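Long-range contact in pyruvate kinase (Cryptosporidium parvum, PDB 4DRS), which probably catalyses the last step of glycolysis, transferring the phosphate of phosphoenolpyruvate to ADP to give pyruvate and ATP: residues A[289-294]-A[323-328]. Sequence-based numbering, arbitrary orientation.
Sequences GIMVAR and PVVTAT
Met291 and Val325 meet because CG of Met291 stands opposite its own backbone N (chi1 -175°), beside the carbonyl carbon. That places Met291 CG 4.0 Å from Val325 CB, with Val325 CG1 close by. Ala327 CB lies a little further from the same CG. On the other face of the sheet, CG2 of Ile290 and CG2 of Val324 touch at 4.2 Å. Each of these methyls is anti to its backbone N. Val292 CG2 reaches the same Val324 methyl more loosely.

The backbones run parallel. Ile290 N bonds to Pro323 O at 3.0 Å, and Val325 N to Ile290 O at 2.8 Å. Val292 N then bonds to Val325 O at 2.9 Å. Ala327 N closes on Val292 O with a more bent bond (N-H...O 137°). These are the sixth and seventh strands of the eight-stranded TIM barrel of pyruvate kinase. Helix 306-320 makes the beta-alpha-beta crossover between them and covers the face of Ile290, Val324 and Thr326. Met291, Val325 and Ala327 point to the barrel interior and pack on Met360 of strand 358-361. The Met291 side chain lies about 5 Å from that of Arg74, an ADP-binding residue; no ADP is bound in this chain.

Thr326 OG1 is hydrogen-bonded to Ser356 OG. Arg294 NH1 donates to Thr328 O at 3.1 Å. The carbonyl oxygen sits at the guanidinium edge, 17° out of its plane. Arg294 also packs on Thr341 of a neighbouring subunit.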
ATOM      1  N   GLY A 289      22.635  13.681  19.488  1.00 33.93           N
ATOM      2  CA  GLY A 289      21.385  13.147  19.997  1.00 33.11           C
ATOM      3  C   GLY A 289      20.521  14.224  20.625  1.00 32.87           C
ATOM      4  O   GLY A 289      20.985  15.343  20.873  1.00 32.14           O
ATOM      5  N   ILE A 290      19.260  13.878  20.876  1.00 32.52           N
ATOM      6  CA  ILE A 290      18.292  14.779  21.504  1.00 32.98           C
ATOM      7  C   ILE A 290      17.708  14.177  22.788  1.00 33.32           C
ATOM      8  O   ILE A 290      17.440  12.977  22.859  1.00 32.37           O
ATOM      9  CB  ILE A 290      17.145  15.143  20.519  1.00 32.97           C
ATOM     10  CG1 ILE A 290      17.655  16.054  19.385  1.00 32.92           C
ATOM     11  CG2 ILE A 290      15.941  15.757  21.236  1.00 31.86           C
ATOM     12  CD1 ILE A 290      18.212  17.393  19.828  1.00 32.50           C
ATOM     13  N   MET A 291      17.536  15.017  23.801  1.00 34.82           N
ATOM     14  CA  MET A 291      16.746  14.663  24.972  1.00 36.96           C
ATOM     15  C   MET A 291      15.535  15.591  25.075  1.00 38.16           C
ATOM     16  O   MET A 291      15.669  16.814  25.015  1.00 37.12           O
ATOM     17  CB  MET A 291      17.587  14.744  26.245  1.00 37.96           C
ATOM     18  CG  MET A 291      16.869  14.280  27.508  1.00 39.72           C
ATOM     19  SD  MET A 291      17.837  14.494  29.026  1.00 43.39           S
ATOM     20  CE  MET A 291      19.256  13.437  28.714  1.00 40.12           C
ATOM     21  N   VAL A 292      14.357  14.993  25.203  1.00 39.94           N
ATOM     22  CA  VAL A 292      13.135  15.735  25.460  1.00 42.53           C
ATOM     23  C   VAL A 292      12.868  15.683  26.959  1.00 44.87           C
ATOM     24  O   VAL A 292      12.624  14.608  27.513  1.00 43.62           O
ATOM     25  CB  VAL A 292      11.938  15.153  24.684  1.00 42.55           C
ATOM     26  CG1 VAL A 292      10.673  15.942  24.988  1.00 42.58           C
ATOM     27  CG2 VAL A 292      12.229  15.156  23.188  1.00 42.34           C
ATOM     28  N   ALA A 293      12.937  16.847  27.604  1.00 48.43           N
ATOM     29  CA  ALA A 293      12.807  16.944  29.059  1.00 52.50           C
ATOM     30  C   ALA A 293      11.833  18.038  29.503  1.00 55.81           C
ATOM     31  O   ALA A 293      11.481  18.924  28.724  1.00 55.42           O
ATOM     32  CB  ALA A 293      14.174  17.149  29.702  1.00 52.83           C
ATOM     33  N   ARG A 294      11.428  17.963  30.770  1.00 61.26           N
ATOM     34  CA  ARG A 294      10.405  18.834  31.362  1.00 64.83           C
ATOM     35  C   ARG A 294      10.721  20.329  31.203  1.00 64.96           C
ATOM     36  O   ARG A 294       9.948  21.067  30.582  1.00 65.62           O
ATOM     37  CB  ARG A 294      10.194  18.457  32.837  1.00 67.12           C
ATOM     38  CG  ARG A 294       8.789  18.698  33.372  1.00 70.75           C
ATOM     39  CD  ARG A 294       8.293  17.510  34.194  1.00 72.96           C
ATOM     40  NE  ARG A 294       6.941  17.719  34.728  1.00 74.33           N
ATOM     41  CZ  ARG A 294       6.157  16.762  35.222  1.00 72.97           C
ATOM     42  NH1 ARG A 294       6.564  15.500  35.258  1.00 72.51           N
ATOM     43  NH2 ARG A 294       4.954  17.070  35.681  1.00 74.03           N
ATOM     44  N   PRO A 323      19.810   9.420  17.904  1.00 36.44           N
ATOM     45  CA  PRO A 323      19.180   8.841  19.103  1.00 35.54           C
ATOM     46  C   PRO A 323      18.376   9.894  19.862  1.00 34.74           C
ATOM     47  O   PRO A 323      18.817  11.039  19.974  1.00 34.20           O
ATOM     48  CB  PRO A 323      20.368   8.383  19.955  1.00 35.81           C
ATOM     49  CG  PRO A 323      21.552   8.386  19.039  1.00 37.04           C
ATOM     50  CD  PRO A 323      21.280   9.392  17.968  1.00 36.08           C
ATOM     51  N   VAL A 324      17.198   9.513  20.349  1.00 33.86           N
ATOM     52  CA  VAL A 324      16.348  10.419  21.122  1.00 33.24           C
ATOM     53  C   VAL A 324      15.982   9.824  22.480  1.00 32.95           C
ATOM     54  O   VAL A 324      15.592   8.658  22.583  1.00 32.19           O
ATOM     55  CB  VAL A 324      15.080  10.860  20.345  1.00 33.02           C
ATOM     56  CG1 VAL A 324      14.183   9.670  20.024  1.00 33.48           C
ATOM     57  CG2 VAL A 324      14.314  11.934  21.111  1.00 32.11           C
ATOM     58  N   VAL A 325      16.121  10.651  23.511  1.00 33.29           N
ATOM     59  CA  VAL A 325      15.871  10.251  24.887  1.00 34.06           C
ATOM     60  C   VAL A 325      14.599  10.922  25.401  1.00 35.60           C
ATOM     61  O   VAL A 325      14.488  12.150  25.386  1.00 35.40           O
ATOM     62  CB  VAL A 325      17.058  10.634  25.801  1.00 33.59           C
ATOM     63  CG1 VAL A 325      16.812  10.173  27.237  1.00 34.15           C
ATOM     64  CG2 VAL A 325      18.364  10.067  25.263  1.00 32.66           C
ATOM     65  N   THR A 326      13.642  10.106  25.837  1.00 38.32           N
ATOM     66  CA  THR A 326      12.440  10.593  26.520  1.00 41.38           C
ATOM     67  C   THR A 326      12.658  10.578  28.036  1.00 43.74           C
ATOM     68  O   THR A 326      13.007   9.552  28.610  1.00 42.93           O
ATOM     69  CB  THR A 326      11.210   9.752  26.141  1.00 41.23           C
ATOM     70  OG1 THR A 326      10.893   9.985  24.767  1.00 42.83           O
ATOM     71  CG2 THR A 326       9.994  10.122  27.001  1.00 42.61           C
ATOM     72  N   ALA A 327      12.441  11.721  28.674  1.00 48.99           N
ATOM     73  CA  ALA A 327      12.790  11.903  30.077  1.00 54.61           C
ATOM     74  C   ALA A 327      11.955  12.992  30.723  1.00 60.50           C
ATOM     75  O   ALA A 327      12.431  14.116  30.893  1.00 64.54           O
ATOM     76  CB  ALA A 327      14.263  12.258  30.196  1.00 53.91           C
ATOM     77  N   THR A 328      10.718  12.669  31.083  1.00 86.72           N
ATOM     78  CA  THR A 328       9.833  13.657  31.708  1.00 91.26           C
ATOM     79  C   THR A 328       9.521  13.282  33.159  1.00 90.43           C
ATOM     80  O   THR A 328       8.509  13.714  33.719  1.00 92.50           O
ATOM     81  CB  THR A 328       8.530  13.851  30.899  1.00 94.01           C
ATOM     82  OG1 THR A 328       7.951  12.574  30.598  1.00 91.53           O
ATOM     83  CG2 THR A 328       8.809  14.598  29.599  1.00 99.25           C
TER